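Local coordinates for protein methylglyoxal reductase (NADPH-dependent) (Candida albicans SC5314, PDB 6KWS) that probably reduces methylglyoxal, drawing hydride from NADPH, as a member of the dihydroflavonol-4-reductase subfamily of oxidoreductases, at residues I143-W148 with D309-E314; I217-L222 with E332-A337. The protein carries 1 engineered substitution. One frame throughout, in Å; residues are numbered along the deposited sequence.

Contact 1 (I143-W148 with D309-E314)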
loop_
_atom_site.group_PDB
_atom_site.type_symbol
_atom_site.label_atom_id
_atom_site.label_comp_id
_atom_site.label_asym_id
_atom_site.label_seq_id
_atom_site.Cartn_x
_atom_site.Cartn_y
_atom_site.Cartn_z
ATOM N N ILE A 143 -19.184 4.878 -0.846
ATOM C CA ILE A 143 -18.363 3.672 -0.927
ATOM C C ILE A 143 -17.768 3.354 0.438
ATOM O O ILE A 143 -17.118 4.213 1.050
ATOM C CB ILE A 143 -17.247 3.806 -1.964
ATOM C CG1 ILE A 143 -17.842 4.069 -3.344
ATOM C CG2 ILE A 143 -16.411 2.544 -1.958
ATOM C CD1 ILE A 143 -16.800 4.114 -4.461
ATOM N N THR A 144 -17.960 2.105 0.888
ATOM C CA THR A 144 -17.588 1.616 2.220
ATOM C C THR A 144 -16.790 0.321 2.099
ATOM O O THR A 144 -16.588 -0.220 1.009
ATOM C CB THR A 144 -18.823 1.356 3.097
ATOM O OG1 THR A 144 -19.506 0.190 2.606
ATOM C CG2 THR A 144 -19.768 2.576 3.097
ATOM N N GLU A 145 -16.372 -0.203 3.252
ATOM C CA GLU A 145 -15.596 -1.436 3.292
ATOM C C GLU A 145 -16.360 -2.640 2.731
ATOM O O GLU A 145 -15.735 -3.655 2.388
ATOM C CB GLU A 145 -15.159 -1.709 4.731
ATOM C CG GLU A 145 -14.339 -0.594 5.378
ATOM C CD GLU A 145 -15.175 0.513 6.044
ATOM O OE1 GLU A 145 -14.570 1.392 6.721
ATOM O OE2 GLU A 145 -16.423 0.511 5.893
ATOM N N LYS A 146 -17.691 -2.560 2.620
ATOM C CA LYS A 146 -18.443 -3.688 2.086
ATOM C C LYS A 146 -18.474 -3.719 0.574
ATOM O O LYS A 146 -18.733 -4.780 0.007
ATOM C CB LYS A 146 -19.878 -3.667 2.600
ATOM C CG LYS A 146 -19.964 -3.218 4.023
ATOM C CD LYS A 146 -20.751 -4.159 4.875
ATOM C CE LYS A 146 -20.931 -3.547 6.246
ATOM N NZ LYS A 146 -21.714 -4.399 7.170
ATOM N N ASP A 147 -18.230 -2.590 -0.087
ATOM C CA ASP A 147 -18.239 -2.541 -1.542
ATOM C C ASP A 147 -17.065 -3.320 -2.131
ATOM O O ASP A 147 -15.951 -3.292 -1.605
ATOM C CB ASP A 147 -18.200 -1.090 -2.017
ATOM C CG ASP A 147 -19.529 -0.372 -1.818
ATOM O OD1 ASP A 147 -19.777 0.182 -0.712
ATOM O OD2 ASP A 147 -20.337 -0.392 -2.771
ATOM N N TRP A 148 -17.321 -4.018 -3.230
ATOM C CA TRP A 148 -16.291 -4.741 -3.961
ATOM C C TRP A 148 -16.209 -4.213 -5.384
ATOM O O TRP A 148 -17.227 -3.856 -5.982
ATOM C CB TRP A 148 -16.575 -6.248 -3.988
ATOM C CG TRP A 148 -16.064 -6.944 -2.795
ATOM C CD1 TRP A 148 -16.681 -7.070 -1.584
ATOM C CD2 TRP A 148 -14.796 -7.591 -2.673
ATOM N NE1 TRP A 148 -15.874 -7.767 -0.711
ATOM C CE2 TRP A 148 -14.713 -8.104 -1.356
ATOM C CE3 TRP A 148 -13.722 -7.789 -3.548
ATOM C CZ2 TRP A 148 -13.597 -8.806 -0.896
ATOM C CZ3 TRP A 148 -12.612 -8.493 -3.089
ATOM C CH2 TRP A 148 -12.561 -8.994 -1.775
ATOM N N ASP A 309 -15.307 5.891 5.194
ATOM C CA ASP A 309 -14.423 5.029 5.970
ATOM C C ASP A 309 -14.628 5.188 7.475
ATOM O O ASP A 309 -13.697 4.945 8.253
ATOM C CB ASP A 309 -12.957 5.272 5.584
ATOM C CG ASP A 309 -12.475 6.710 5.863
ATOM O OD1 ASP A 309 -13.260 7.670 5.709
ATOM O OD2 ASP A 309 -11.282 6.875 6.218
ATOM N N THR A 310 -15.848 5.544 7.901
ATOM C CA THR A 310 -16.127 5.753 9.323
ATOM C C THR A 310 -15.691 4.555 10.164
ATOM O O THR A 310 -14.930 4.704 11.126
ATOM C CB THR A 310 -17.617 6.044 9.530
ATOM O OG1 THR A 310 -18.063 6.941 8.511
ATOM C CG2 THR A 310 -17.850 6.707 10.861
ATOM N N LYS A 311 -16.137 3.354 9.792
ATOM C CA LYS A 311 -15.834 2.179 10.595
ATOM C C LYS A 311 -14.335 1.895 10.622
ATOM O O LYS A 311 -13.777 1.542 11.672
ATOM C CB LYS A 311 -16.631 0.992 10.058
ATOM C CG LYS A 311 -16.176 -0.359 10.565
ATOM C CD LYS A 311 -15.314 -1.081 9.525
ATOM C CE LYS A 311 -15.273 -2.556 9.840
ATOM N NZ LYS A 311 -14.930 -2.797 11.291
ATOM N N SER A 312 -13.656 2.070 9.485
ATOM C CA SER A 312 -12.202 1.930 9.474
ATOM C C SER A 312 -11.538 2.962 10.384
ATOM O O SER A 312 -10.622 2.632 11.143
ATOM C CB SER A 312 -11.677 2.051 8.044
ATOM O OG SER A 312 -12.094 0.957 7.250
ATOM N N ARG A 313 -11.997 4.212 10.341
ATOM C CA ARG A 313 -11.430 5.232 11.224
ATOM C C ARG A 313 -11.703 4.942 12.697
ATOM O O ARG A 313 -10.867 5.258 13.557
ATOM C CB ARG A 313 -11.983 6.589 10.858
ATOM C CG ARG A 313 -11.744 6.912 9.428
ATOM C CD ARG A 313 -10.848 8.042 9.207
ATOM N NE ARG A 313 -11.224 8.748 7.988
ATOM C CZ ARG A 313 -10.657 9.853 7.522
ATOM N NH1 ARG A 313 -9.671 10.395 8.195
ATOM N NH2 ARG A 313 -11.087 10.386 6.390
ATOM N N GLU A 314 -12.876 4.391 13.014
ATOM C CA GLU A 314 -13.125 3.966 14.383
ATOM C C GLU A 314 -12.206 2.818 14.762
ATOM O O GLU A 314 -11.712 2.751 15.893
ATOM C CB GLU A 314 -14.584 3.543 14.562
ATOM C CG GLU A 314 -15.624 4.632 14.295
ATOM C CD GLU A 314 -17.052 4.163 14.609
ATOM O OE1 GLU A 314 -17.253 2.957 14.918
ATOM O OE2 GLU A 314 -17.975 5.008 14.533
#

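Contact 2 (I217-L222 with E332-A337)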
loop_
_atom_site.group_PDB
_atom_site.type_symbol
_atom_site.label_atom_id
_atom_site.label_comp_id
_atom_site.label_asym_id
_atom_site.label_seq_id
_atom_site.Cartn_x
_atom_site.Cartn_y
_atom_site.Cartn_z
ATOM N N ILE A 217 3.111 10.453 -8.946
ATOM C CA ILE A 217 2.121 11.483 -9.264
ATOM C C ILE A 217 2.627 12.854 -8.823
ATOM O O ILE A 217 2.629 13.820 -9.597
ATOM C CB ILE A 217 0.774 11.129 -8.610
ATOM C CG1 ILE A 217 0.396 9.711 -9.021
ATOM C CG2 ILE A 217 -0.299 12.126 -8.990
ATOM C CD1 ILE A 217 -0.918 9.257 -8.508
ATOM N N ILE A 218 3.092 12.941 -7.577
ATOM C CA ILE A 218 3.654 14.185 -7.055
ATOM C C ILE A 218 4.954 14.527 -7.775
ATOM O O ILE A 218 5.171 15.667 -8.206
ATOM C CB ILE A 218 3.861 14.054 -5.536
ATOM C CG1 ILE A 218 2.490 13.931 -4.859
ATOM C CG2 ILE A 218 4.648 15.230 -4.999
ATOM C CD1 ILE A 218 2.522 13.491 -3.427
ATOM N N ASN A 219 5.837 13.536 -7.912
ATOM C CA ASN A 219 7.108 13.739 -8.599
ATOM C C ASN A 219 6.904 14.254 -10.019
ATOM O O ASN A 219 7.653 15.121 -10.484
ATOM C CB ASN A 219 7.895 12.428 -8.622
ATOM C CG ASN A 219 9.378 12.649 -8.755
ATOM O OD1 ASN A 219 9.887 13.689 -8.359
ATOM N ND2 ASN A 219 10.079 11.683 -9.331
ATOM N N SER A 220 5.900 13.727 -10.728
ATOM C CA SER A 220 5.713 14.118 -12.117
ATOM C C SER A 220 5.329 15.591 -12.233
ATOM O O SER A 220 5.661 16.238 -13.235
ATOM C CB SER A 220 4.667 13.222 -12.770
ATOM O OG SER A 220 3.365 13.625 -12.390
ATOM N N ILE A 221 4.659 16.144 -11.213
ATOM C CA ILE A 221 4.434 17.591 -11.159
ATOM C C ILE A 221 5.760 18.349 -11.177
ATOM O O ILE A 221 5.901 19.366 -11.869
ATOM C CB ILE A 221 3.615 17.977 -9.916
ATOM C CG1 ILE A 221 2.241 17.299 -9.890
ATOM C CG2 ILE A 221 3.501 19.475 -9.821
ATOM C CD1 ILE A 221 1.430 17.528 -11.109
ATOM N N LEU A 222 6.748 17.883 -10.406
ATOM C CA LEU A 222 7.999 18.629 -10.286
ATOM C C LEU A 222 8.793 18.683 -11.581
ATOM O O LEU A 222 9.716 19.493 -11.682
ATOM C CB LEU A 222 8.884 18.037 -9.185
ATOM C CG LEU A 222 8.282 18.083 -7.786
ATOM C CD1 LEU A 222 9.194 17.466 -6.760
ATOM C CD2 LEU A 222 7.971 19.505 -7.426
ATOM N N GLU A 332 9.662 17.855 0.020
ATOM C CA GLU A 332 10.846 18.237 0.782
ATOM C C GLU A 332 11.910 17.166 0.659
ATOM O O GLU A 332 13.074 17.446 0.351
ATOM C CB GLU A 332 10.482 18.455 2.251
ATOM C CG GLU A 332 11.358 19.484 2.969
ATOM C CD GLU A 332 11.459 19.252 4.490
ATOM O OE1 GLU A 332 12.188 20.027 5.167
ATOM O OE2 GLU A 332 10.822 18.295 5.006
ATOM N N GLN A 333 11.497 15.914 0.836
ATOM C CA GLN A 333 12.432 14.806 0.761
ATOM C C GLN A 333 13.053 14.709 -0.620
ATOM O O GLN A 333 14.270 14.630 -0.752
ATOM C CB GLN A 333 11.711 13.527 1.132
ATOM C CG GLN A 333 12.603 12.394 1.520
ATOM C CD GLN A 333 11.831 11.106 1.616
ATOM O OE1 GLN A 333 10.915 10.857 0.831
ATOM N NE2 GLN A 333 12.174 10.286 2.591
ATOM N N ILE A 334 12.235 14.742 -1.665
ATOM C CA ILE A 334 12.750 14.649 -3.030
ATOM C C ILE A 334 13.727 15.783 -3.318
ATOM O O ILE A 334 14.826 15.564 -3.843
ATOM C CB ILE A 334 11.587 14.659 -4.040
ATOM C CG1 ILE A 334 10.653 13.464 -3.827
ATOM C CG2 ILE A 334 12.115 14.724 -5.462
ATOM C CD1 ILE A 334 9.479 13.410 -4.810
ATOM N N VAL A 335 13.327 17.019 -3.013
ATOM C CA VAL A 335 14.146 18.171 -3.375
ATOM C C VAL A 335 15.488 18.121 -2.647
ATOM O O VAL A 335 16.556 18.237 -3.262
ATOM C CB VAL A 335 13.378 19.477 -3.094
ATOM C CG1 VAL A 335 14.301 20.644 -3.078
ATOM C CG2 VAL A 335 12.328 19.689 -4.161
ATOM N N ASN A 336 15.456 17.918 -1.329
ATOM C CA ASN A 336 16.702 17.847 -0.573
ATOM C C ASN A 336 17.574 16.674 -1.006
ATOM O O ASN A 336 18.802 16.751 -0.913
ATOM C CB ASN A 336 16.417 17.761 0.930
ATOM C CG ASN A 336 15.723 19.004 1.466
ATOM O OD1 ASN A 336 15.711 20.061 0.812
ATOM N ND2 ASN A 336 15.135 18.884 2.661
ATOM N N ALA A 337 16.971 15.581 -1.475
ATOM C CA ALA A 337 17.770 14.414 -1.835
ATOM C C ALA A 337 18.544 14.652 -3.120
ATOM O O ALA A 337 19.662 14.150 -3.268
ATOM C CB ALA A 337 16.887 13.172 -1.958
#

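Contact 1 (I143-W148 with D309-E314)
The carboxylate of Glu145 meets the first turn of helix 310-316 through one oxygen, OE1, and does so from two directions. At its edge, the anti lone pair of Glu145 OE1, on the side away from OE2, takes the bond from Ser312 OG at 2.6 Å. From above the carboxylate plane, about 37° out of it, comes the backbone N-H of Ser312, with Ser312 N 3.0 Å from Glu145 OE1. This second bond is bent, at 138°. Lys311 CD lies 3.8 Å from Glu145 OE1. Lys311 NZ stays 6.2 Å from Glu145 OE1, so no salt bridge forms here; the lysine offers methylene carbons. Within 309-314 the Arg313 guanidinium forms a salt bridge, Arg313 NE to Asp309 OD2 at 2.6 Å. Asp309 OD1 lies in plane at the guanidinium edge.

The Glu145 chain bends at its second torsion (chi2 86°), which turns the carboxylate toward the helix start. Glu145 sits in a type I turn from Thr144 to Asp147, where Thr144 OG1 accepts from Lys146 N, an ST turn. Ser312 OG also bonds to Leu262 N of strand 260-269. The contact follows the small parallel pair of strands 142-143 and 306-307, where Ile143 bonds to the backbone of Thr306 and Asp308, and continues that junction into the loop and helix.

Asp309 occupies the N-cap position, yet its side chain makes no capping bond. A glutamate from a distant loop instead accepts a first-turn N-H. Two hydrogen bonds thus join the turn to helix 310-316, and the helix start would probably favour the negative charge of Glu145.

Contact 2 (I217-L222 with E332-A337)
Segments 217-222 and 332-337 are both helical. The CA atoms of Asn219 and Ile334 are 8.0 Å apart, and those of Leu222 and Val335 9.3 Å. In 332-337 the backbone bonds Asn336 N to Glu332 O and Ala337 N to Gln333 O have ordinary helical spacing. Those inside 217-222 are weak.

Ile334 carries the contact from its side. Its CG1 branch runs out fully extended (chi2 -180°), which brings the end methyl, Ile334 CD1, to 3.6 Å from Asn219 OD1. The second branch, Ile334 CG2, also lies beside Asn219 OD1, at 3.8 Å. The same Ile334 CG2 meets Leu222 CD1 at 4.2 Å. Ile334 thus sits against an amide and a leucine methyl at once. On Asn219, CG is anti to the backbone N (chi1 -156°), and its amide leans nearer to Ile334 than its CB bond suggests. Asn219 ND2 bonds to Glu216 OE1 and Gln209 O, which fixes how the amide is turned.

Val331, one turn earlier on helix 323-337, extends the apolar patch by touching Ile218 and Leu222. The Ile334 side chain lies about 9 Å from that of Phe12, an NADPH-binding residue. Helix 323-337 packs here on helix 216-222 by a mixed contact of one isoleucine with an amide and a leucine methyl, within an extended short-chain dehydrogenase fold with its Rossmann-type sheet.

How the contacts relate
Contact 1 and contact 2 are separate: their centres are 31 Å apart and their nearest atoms about 17 Å. They share no element, but helices 310-316 and 323-337 follow each other in the chain, so both contacts involve successive helices near the C-terminus. Contact 1 is only partly buried and joins a loop to a helix start by hydrogen bonds on a carboxylate. Contact 2 is buried and joins two helices by van der Waals contact of one isoleucine with a leucine and an asparagine amide, without a polar bond between its segments. In each, a distant earlier element meets the C-terminal part. Contact 1 lies away from the annotated sites, whereas contact 2 comes nearer to the NADPH site.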